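PDB 2XP1: SPT6 from Antonospora locustae, which probably serves as a transcription elongation factor that interacts with RNA polymerase II through its noncanonical tandem SH2 domains. Local coordinates for residues A[26-37]-A[49-60]; A[103-111]-A[124-132]. All blocks are in the same frame, centred on the assembly; numbering follows the deposited sequence.

Contact 1 (A[26-37]-A[49-60]); sequences ENYLRSSTDDFL and LVIKFASDVFVH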
# COMPACT_ATOMS: atom_id res chain seq x y z
N GLU A 26 -24.14 6.10 -12.68
CA GLU A 26 -24.16 7.23 -11.81
C GLU A 26 -25.61 7.59 -11.55
O GLU A 26 -26.00 7.78 -10.42
CB GLU A 26 -23.38 8.38 -12.42
CG GLU A 26 -21.92 8.01 -12.67
CD GLU A 26 -21.04 9.21 -12.94
OE1 GLU A 26 -21.61 10.30 -13.22
OE2 GLU A 26 -19.78 9.07 -12.88
N ASN A 27 -26.42 7.61 -12.60
CA ASN A 27 -27.87 7.79 -12.43
C ASN A 27 -28.46 6.84 -11.42
O ASN A 27 -29.13 7.27 -10.47
CB ASN A 27 -28.63 7.63 -13.73
CG ASN A 27 -29.17 8.92 -14.22
OD1 ASN A 27 -28.86 9.97 -13.66
ND2 ASN A 27 -30.01 8.87 -15.24
N TYR A 28 -28.20 5.55 -11.64
CA TYR A 28 -28.74 4.53 -10.79
C TYR A 28 -28.25 4.73 -9.38
O TYR A 28 -29.02 4.59 -8.43
CB TYR A 28 -28.35 3.16 -11.30
CG TYR A 28 -28.70 2.05 -10.35
CD1 TYR A 28 -29.99 1.48 -10.33
CD2 TYR A 28 -27.74 1.57 -9.46
CE1 TYR A 28 -30.30 0.44 -9.44
CE2 TYR A 28 -28.03 0.54 -8.57
CZ TYR A 28 -29.31 -0.02 -8.57
OH TYR A 28 -29.56 -1.03 -7.68
N LEU A 29 -26.97 5.05 -9.23
CA LEU A 29 -26.42 5.28 -7.91
C LEU A 29 -26.95 6.58 -7.28
O LEU A 29 -27.07 6.67 -6.06
CB LEU A 29 -24.88 5.26 -7.92
CG LEU A 29 -24.14 3.95 -8.27
CD1 LEU A 29 -22.63 4.09 -8.31
CD2 LEU A 29 -24.49 2.81 -7.31
N ARG A 30 -27.23 7.60 -8.10
CA ARG A 30 -27.72 8.89 -7.56
C ARG A 30 -28.98 8.63 -6.73
O ARG A 30 -29.12 9.17 -5.63
CB ARG A 30 -28.05 9.92 -8.66
CG ARG A 30 -26.93 10.89 -9.04
CD ARG A 30 -27.26 11.71 -10.32
NE ARG A 30 -26.05 12.11 -11.06
CZ ARG A 30 -25.74 11.74 -12.30
NH1 ARG A 30 -26.56 10.96 -13.00
NH2 ARG A 30 -24.60 12.14 -12.86
N SER A 31 -29.87 7.79 -7.25
CA SER A 31 -31.18 7.58 -6.66
C SER A 31 -31.38 6.21 -5.98
O SER A 31 -32.50 5.86 -5.58
CB SER A 31 -32.26 7.85 -7.72
OG SER A 31 -31.95 7.15 -8.92
N SER A 32 -30.30 5.44 -5.83
CA SER A 32 -30.32 4.17 -5.08
C SER A 32 -29.77 4.42 -3.66
O SER A 32 -29.09 5.41 -3.42
CB SER A 32 -29.49 3.10 -5.83
OG SER A 32 -29.45 1.84 -5.18
N THR A 33 -30.09 3.53 -2.72
CA THR A 33 -29.35 3.51 -1.43
C THR A 33 -27.96 2.86 -1.62
O THR A 33 -27.07 3.08 -0.80
CB THR A 33 -30.13 2.75 -0.28
OG1 THR A 33 -30.62 1.48 -0.74
CG2 THR A 33 -31.29 3.58 0.25
N ASP A 34 -27.81 2.07 -2.69
CA ASP A 34 -26.55 1.38 -3.03
C ASP A 34 -25.37 2.34 -3.10
O ASP A 34 -25.50 3.46 -3.60
CB ASP A 34 -26.64 0.68 -4.41
CG ASP A 34 -27.65 -0.45 -4.46
OD1 ASP A 34 -28.34 -0.68 -3.44
OD2 ASP A 34 -27.77 -1.10 -5.54
N ASP A 35 -24.22 1.87 -2.61
CA ASP A 35 -23.01 2.67 -2.54
C ASP A 35 -22.07 2.42 -3.70
O ASP A 35 -21.19 3.26 -3.94
CB ASP A 35 -22.25 2.33 -1.27
CG ASP A 35 -22.87 2.95 -0.04
OD1 ASP A 35 -23.74 3.86 -0.18
OD2 ASP A 35 -22.48 2.52 1.07
N PHE A 36 -22.22 1.27 -4.38
CA PHE A 36 -21.34 0.86 -5.49
C PHE A 36 -21.99 -0.20 -6.37
O PHE A 36 -22.97 -0.83 -5.99
CB PHE A 36 -20.03 0.30 -4.95
CG PHE A 36 -20.19 -1.03 -4.30
CD1 PHE A 36 -20.02 -2.19 -5.03
CD2 PHE A 36 -20.53 -1.11 -2.96
CE1 PHE A 36 -20.18 -3.44 -4.44
CE2 PHE A 36 -20.69 -2.35 -2.35
CZ PHE A 36 -20.52 -3.52 -3.10
N LEU A 37 -21.46 -0.42 -7.55
CA LEU A 37 -21.94 -1.52 -8.40
C LEU A 37 -20.77 -1.76 -9.27
O LEU A 37 -19.78 -1.05 -9.17
CB LEU A 37 -23.16 -1.10 -9.24
CG LEU A 37 -23.07 0.22 -10.04
CD1 LEU A 37 -22.28 0.02 -11.28
CD2 LEU A 37 -24.50 0.80 -10.37
N LEU A 49 -15.68 -1.03 -11.42
CA LEU A 49 -16.25 -0.81 -10.12
C LEU A 49 -16.57 0.67 -10.08
O LEU A 49 -15.72 1.48 -10.42
CB LEU A 49 -15.19 -1.14 -9.06
CG LEU A 49 -15.42 -0.73 -7.62
CD1 LEU A 49 -16.57 -1.55 -7.08
CD2 LEU A 49 -14.14 -0.99 -6.78
N VAL A 50 -17.80 1.00 -9.69
CA VAL A 50 -18.22 2.38 -9.54
C VAL A 50 -18.63 2.48 -8.07
O VAL A 50 -19.50 1.74 -7.61
CB VAL A 50 -19.41 2.74 -10.48
CG1 VAL A 50 -19.72 4.27 -10.46
CG2 VAL A 50 -19.15 2.29 -11.94
N ILE A 51 -17.95 3.38 -7.34
CA ILE A 51 -18.26 3.73 -5.96
C ILE A 51 -18.76 5.18 -5.89
O ILE A 51 -18.10 6.09 -6.39
CB ILE A 51 -17.02 3.61 -5.07
CG1 ILE A 51 -16.34 2.23 -5.22
CG2 ILE A 51 -17.39 3.82 -3.65
CD1 ILE A 51 -14.98 2.11 -4.50
N LYS A 52 -19.93 5.39 -5.30
CA LYS A 52 -20.50 6.73 -5.11
C LYS A 52 -19.83 7.36 -3.89
O LYS A 52 -20.00 6.89 -2.77
CB LYS A 52 -22.02 6.60 -4.90
CG LYS A 52 -22.69 7.78 -4.21
CD LYS A 52 -24.23 7.68 -4.20
CE LYS A 52 -24.76 6.66 -3.18
NZ LYS A 52 -26.25 6.36 -3.41
N PHE A 53 -19.04 8.40 -4.08
CA PHE A 53 -18.40 9.07 -2.93
C PHE A 53 -19.36 10.05 -2.30
O PHE A 53 -19.40 10.17 -1.07
CB PHE A 53 -17.09 9.74 -3.33
CG PHE A 53 -15.90 8.84 -3.19
CD1 PHE A 53 -15.98 7.49 -3.54
CD2 PHE A 53 -14.69 9.33 -2.77
CE1 PHE A 53 -14.89 6.66 -3.41
CE2 PHE A 53 -13.59 8.49 -2.62
CZ PHE A 53 -13.69 7.17 -2.95
N ALA A 54 -20.16 10.69 -3.15
CA ALA A 54 -21.15 11.68 -2.79
C ALA A 54 -22.04 11.81 -4.02
O ALA A 54 -21.67 11.34 -5.11
CB ALA A 54 -20.50 13.03 -2.49
N SER A 55 -23.20 12.42 -3.82
CA SER A 55 -24.21 12.69 -4.86
C SER A 55 -23.73 12.95 -6.29
O SER A 55 -24.39 12.57 -7.26
CB SER A 55 -25.04 13.90 -4.42
OG SER A 55 -25.80 13.62 -3.26
N ASP A 56 -22.61 13.67 -6.41
CA ASP A 56 -22.06 13.98 -7.72
C ASP A 56 -20.61 13.58 -7.80
O ASP A 56 -19.91 14.06 -8.67
CB ASP A 56 -22.22 15.47 -8.05
CG ASP A 56 -21.39 16.35 -7.15
OD1 ASP A 56 -21.07 15.93 -6.02
OD2 ASP A 56 -21.08 17.48 -7.58
N VAL A 57 -20.15 12.71 -6.90
CA VAL A 57 -18.77 12.19 -6.99
C VAL A 57 -18.76 10.70 -7.16
O VAL A 57 -19.16 9.96 -6.26
CB VAL A 57 -17.91 12.60 -5.80
CG1 VAL A 57 -16.47 12.12 -6.01
CG2 VAL A 57 -17.97 14.14 -5.61
N PHE A 58 -18.28 10.24 -8.31
CA PHE A 58 -18.22 8.81 -8.55
C PHE A 58 -16.80 8.35 -8.90
O PHE A 58 -16.11 9.00 -9.67
CB PHE A 58 -19.24 8.41 -9.61
CG PHE A 58 -20.64 8.75 -9.22
CD1 PHE A 58 -21.18 9.99 -9.54
CD2 PHE A 58 -21.43 7.85 -8.51
CE1 PHE A 58 -22.47 10.33 -9.15
CE2 PHE A 58 -22.72 8.19 -8.11
CZ PHE A 58 -23.24 9.42 -8.44
N VAL A 59 -16.37 7.23 -8.32
CA VAL A 59 -15.07 6.71 -8.66
C VAL A 59 -15.28 5.44 -9.47
O VAL A 59 -16.02 4.53 -9.04
CB VAL A 59 -14.28 6.41 -7.40
CG1 VAL A 59 -13.09 5.58 -7.71
CG2 VAL A 59 -13.82 7.73 -6.77
N HIS A 60 -14.65 5.39 -10.65
CA HIS A 60 -14.69 4.26 -11.56
C HIS A 60 -13.33 3.57 -11.58
O HIS A 60 -12.36 4.18 -12.04
CB HIS A 60 -14.99 4.82 -12.95
CG HIS A 60 -16.36 5.40 -13.06
ND1 HIS A 60 -17.38 4.78 -13.75
CD2 HIS A 60 -16.91 6.50 -12.49
CE1 HIS A 60 -18.48 5.50 -13.65
NE2 HIS A 60 -18.23 6.55 -12.89

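Contact 2 (A[103-111]-A[124-132]); sequences KYFNSPEDA and VYAFYFSRK. With SO4 (sulfate ion), chain C.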
# COMPACT_ATOMS: atom_id res chain seq x y z
N LYS A 103 -15.19 18.11 10.84
CA LYS A 103 -14.61 19.03 9.85
C LYS A 103 -14.94 18.74 8.37
O LYS A 103 -14.48 19.47 7.48
CB LYS A 103 -13.08 19.12 10.03
CG LYS A 103 -12.61 19.68 11.36
CD LYS A 103 -12.59 21.20 11.36
CE LYS A 103 -13.86 21.80 11.93
NZ LYS A 103 -13.85 21.83 13.43
N TYR A 104 -15.72 17.69 8.11
CA TYR A 104 -16.20 17.39 6.75
C TYR A 104 -17.40 18.25 6.33
O TYR A 104 -18.36 18.37 7.09
CB TYR A 104 -16.60 15.94 6.66
CG TYR A 104 -17.13 15.55 5.30
CD1 TYR A 104 -16.26 15.13 4.29
CD2 TYR A 104 -18.51 15.59 5.01
CE1 TYR A 104 -16.73 14.76 3.02
CE2 TYR A 104 -19.00 15.22 3.75
CZ TYR A 104 -18.11 14.81 2.76
OH TYR A 104 -18.57 14.44 1.50
N PHE A 105 -17.34 18.80 5.11
CA PHE A 105 -18.51 19.41 4.46
C PHE A 105 -18.84 18.73 3.13
O PHE A 105 -17.95 18.18 2.48
CB PHE A 105 -18.31 20.90 4.21
CG PHE A 105 -18.19 21.70 5.46
CD1 PHE A 105 -16.97 21.80 6.12
CD2 PHE A 105 -19.31 22.34 5.99
CE1 PHE A 105 -16.87 22.52 7.30
CE2 PHE A 105 -19.22 23.07 7.17
CZ PHE A 105 -17.99 23.17 7.82
N ASN A 106 -20.11 18.80 2.74
CA ASN A 106 -20.64 18.25 1.47
C ASN A 106 -20.36 19.06 0.22
O ASN A 106 -20.32 18.50 -0.87
CB ASN A 106 -22.14 18.03 1.55
CG ASN A 106 -22.50 16.71 2.18
OD1 ASN A 106 -22.97 16.68 3.34
ND2 ASN A 106 -22.25 15.60 1.46
N SER A 107 -20.18 20.37 0.34
CA SER A 107 -19.69 21.09 -0.83
C SER A 107 -18.59 22.09 -0.49
O SER A 107 -18.58 22.68 0.60
CB SER A 107 -20.84 21.71 -1.65
OG SER A 107 -20.90 23.13 -1.52
N PRO A 108 -17.64 22.26 -1.42
CA PRO A 108 -16.67 23.35 -1.45
C PRO A 108 -17.36 24.69 -1.18
O PRO A 108 -16.94 25.43 -0.28
CB PRO A 108 -16.14 23.32 -2.90
CG PRO A 108 -16.79 22.12 -3.58
CD PRO A 108 -17.36 21.27 -2.49
N GLU A 109 -18.40 24.95 -1.97
CA GLU A 109 -19.27 26.12 -1.87
C GLU A 109 -19.75 26.34 -0.42
O GLU A 109 -19.88 27.48 0.02
CB GLU A 109 -20.45 25.99 -2.85
CG GLU A 109 -21.19 27.33 -3.21
CD GLU A 109 -22.56 27.14 -3.91
OE1 GLU A 109 -23.02 25.97 -4.11
OE2 GLU A 109 -23.18 28.17 -4.27
N ASP A 110 -20.00 25.25 0.30
CA ASP A 110 -20.54 25.30 1.67
C ASP A 110 -19.50 25.12 2.77
O ASP A 110 -19.77 25.40 3.94
CB ASP A 110 -21.70 24.30 1.83
CG ASP A 110 -23.05 24.86 1.34
OD1 ASP A 110 -23.26 26.10 1.45
OD2 ASP A 110 -23.90 24.07 0.85
N ALA A 111 -18.31 24.65 2.39
CA ALA A 111 -17.14 24.73 3.25
C ALA A 111 -16.52 26.11 3.10
O ALA A 111 -15.50 26.44 3.73
CB ALA A 111 -16.13 23.65 2.89
N VAL A 124 -7.95 27.81 10.10
CA VAL A 124 -9.29 27.31 9.86
C VAL A 124 -9.18 26.32 8.74
O VAL A 124 -8.53 26.58 7.73
CB VAL A 124 -10.23 28.45 9.43
CG1 VAL A 124 -11.63 27.93 9.22
CG2 VAL A 124 -10.26 29.55 10.48
N TYR A 125 -9.78 25.15 8.90
CA TYR A 125 -9.63 24.16 7.87
C TYR A 125 -10.88 23.38 7.70
O TYR A 125 -11.66 23.25 8.63
CB TYR A 125 -8.48 23.23 8.19
CG TYR A 125 -8.60 22.49 9.50
CD1 TYR A 125 -9.12 21.19 9.53
CD2 TYR A 125 -8.21 23.08 10.70
CE1 TYR A 125 -9.21 20.49 10.74
CE2 TYR A 125 -8.31 22.40 11.91
CZ TYR A 125 -8.80 21.09 11.92
OH TYR A 125 -8.92 20.40 13.11
N ALA A 126 -11.05 22.83 6.50
CA ALA A 126 -12.28 22.12 6.18
C ALA A 126 -11.92 20.97 5.31
O ALA A 126 -10.83 20.97 4.74
CB ALA A 126 -13.26 23.04 5.46
N PHE A 127 -12.81 19.99 5.21
CA PHE A 127 -12.60 18.87 4.28
C PHE A 127 -13.84 18.70 3.41
O PHE A 127 -14.93 18.81 3.90
CB PHE A 127 -12.38 17.54 5.00
CG PHE A 127 -11.14 17.48 5.80
CD1 PHE A 127 -11.11 17.96 7.11
CD2 PHE A 127 -10.00 16.88 5.27
CE1 PHE A 127 -9.96 17.90 7.89
CE2 PHE A 127 -8.83 16.79 6.01
CZ PHE A 127 -8.80 17.32 7.36
N TYR A 128 -13.62 18.42 2.13
CA TYR A 128 -14.68 18.09 1.19
C TYR A 128 -14.12 17.22 0.07
O TYR A 128 -12.93 17.28 -0.22
CB TYR A 128 -15.32 19.35 0.64
CG TYR A 128 -14.38 20.42 0.10
CD1 TYR A 128 -14.05 20.46 -1.26
CD2 TYR A 128 -13.87 21.42 0.94
CE1 TYR A 128 -13.22 21.45 -1.77
CE2 TYR A 128 -13.03 22.42 0.43
CZ TYR A 128 -12.72 22.41 -0.92
OH TYR A 128 -11.89 23.38 -1.43
N PHE A 129 -14.96 16.40 -0.55
CA PHE A 129 -14.49 15.54 -1.63
C PHE A 129 -14.25 16.39 -2.83
O PHE A 129 -14.99 17.33 -3.06
CB PHE A 129 -15.51 14.47 -1.98
CG PHE A 129 -15.53 13.36 -1.00
CD1 PHE A 129 -16.64 13.14 -0.23
CD2 PHE A 129 -14.42 12.58 -0.80
CE1 PHE A 129 -16.66 12.13 0.70
CE2 PHE A 129 -14.43 11.60 0.15
CZ PHE A 129 -15.57 11.38 0.90
N SER A 130 -13.20 16.03 -3.57
CA SER A 130 -12.83 16.69 -4.82
C SER A 130 -13.77 16.25 -5.93
O SER A 130 -14.03 15.05 -6.08
CB SER A 130 -11.39 16.30 -5.25
OG SER A 130 -11.05 16.91 -6.51
N ARG A 131 -14.23 17.23 -6.72
CA ARG A 131 -14.99 16.98 -7.95
C ARG A 131 -14.06 16.95 -9.18
O ARG A 131 -14.34 16.27 -10.18
CB ARG A 131 -16.10 18.03 -8.12
CG ARG A 131 -17.37 17.76 -7.30
CD ARG A 131 -17.19 17.92 -5.77
NE ARG A 131 -18.45 17.65 -5.07
CZ ARG A 131 -18.62 17.42 -3.77
NH1 ARG A 131 -17.61 17.44 -2.88
NH2 ARG A 131 -19.85 17.18 -3.35
N LYS A 132 -12.95 17.69 -9.11
CA LYS A 132 -11.95 17.70 -10.18
C LYS A 132 -11.24 16.36 -10.22
O LYS A 132 -10.88 15.88 -11.31
CB LYS A 132 -10.94 18.84 -9.99
CG LYS A 132 -11.58 20.20 -9.80
CD LYS A 132 -10.61 21.35 -10.15
CE LYS A 132 -11.22 22.74 -9.87
NZ LYS A 132 -10.59 23.88 -10.62
S SO4 C . -11.54 20.31 -6.22
O1 SO4 C . -11.30 21.67 -6.71
O2 SO4 C . -12.79 19.81 -6.82
O3 SO4 C . -11.68 20.30 -4.77
O4 SO4 C . -10.41 19.47 -6.58
O HOH W 1 -17.79 16.56 0.17

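Contact 1 (A[26-37]-A[49-60])
Glu26 lies along one face of the Phe58 ring, and its atoms show how a single side chain can be apolar at its root and polar at its tip. Glu26 CB sits above the ring centre in a CH-pi contact, 3.9 Å from the centroid; Glu26 CG passes over Phe58 CG and CD1, and Glu26 CD comes to 3.5 Å from Phe58 CD1. The chain is extended beyond CG (chi2 -165°), which lays the carboxylate over the CD1 rim, turned 24° from the ring plane; only OE2 reaches on, accepting a hydrogen bond from His60 NE2 at 3.0 Å through its anti lone pair. Beside Glu26, Leu29 CB packs 3.6 Å from Phe58 CE2, and Leu29 CD1 meets Val50 CG1. With an alanine here instead of Phe58, the face under Glu26 is lost, and the carboxylate is likely to be freer to swing away from His60. Lys52 gives NZ to Leu29 O at 2.8 Å and Asp34 O at 3.0 Å, joining helix, loop and strand. Phe36 and Leu37 pair antiparallel with Ile51 and Val50. This is the helix-on-sheet packing of an SH2 domain, where strand 36-40 carries the Phe-Leu-Ile-Arg version of the family's FLVR motif, whose Arg39 bonds His60 ND1.

Contact 2 (A[103-111]-A[124-132])
Tyr104 is bridged to Phe127 by two backbone bonds, Phe127 N to Lys103 O (2.9 Å) and the nearly straight Phe105 N to Phe127 O (2.7 Å, 176° at the hydrogen), with the two chains advancing in the same direction. A single parallel bridge on edge strand 124-129, leading into a helix, is consistent with the start of a second SH2 domain, and recalls strand 17-18, which runs parallel to strand 36-40 in the first half. Lys103 folds back so that CD rests over one face of Tyr125. Tyr128 takes chi1 50°, with CG between the backbone N and the carbonyl carbon, which sets its ring under Pro108: Pro108 CA makes a CH-pi contact 3.8 Å above the ring centre, only 7° off the normal, while Ala111 CB reaches Tyr128 CD2 at 3.7 Å. Past the strand, Ser130 OG and the backbone N atoms of Arg131 and Lys132 grip a sulfate, which Thr138 and Tyr150 also bond. The Arg131 guanidinium turns the other way: NH2 makes a weak bond to Asn106 O, and NH1 donates to Phe129 O at 2.6 Å. One water knots these groups together, accepting from Phe129 N and Arg131 NH1, donating to Phe105 O, and lying 2.6 Å from Tyr104 OH.

Contact 1 and contact 2 follow each other along the chain, one in each half of the tandem, with centres 19 Å apart, yet they meet directly. Asp56 OD1, in the turn of segment 49-60, forms a salt bridge with Arg131 NH2 at 3.2 Å, and Val57 CG2 packs 3.6 Å from Arg131 NE. Nearby, the rings of Phe53 and Phe129 meet edge-to-face, and Leu95 of helix 80-100 touches both, so that helix spans the junction. Sulfates lie close to each: the one in contact 2 is held just beyond the strand, and a different bound sulfate lies about 5 Å from the side chain of His60. Both ions probably come from the crystallisation liquor, although such ions often mark anion-binding pockets.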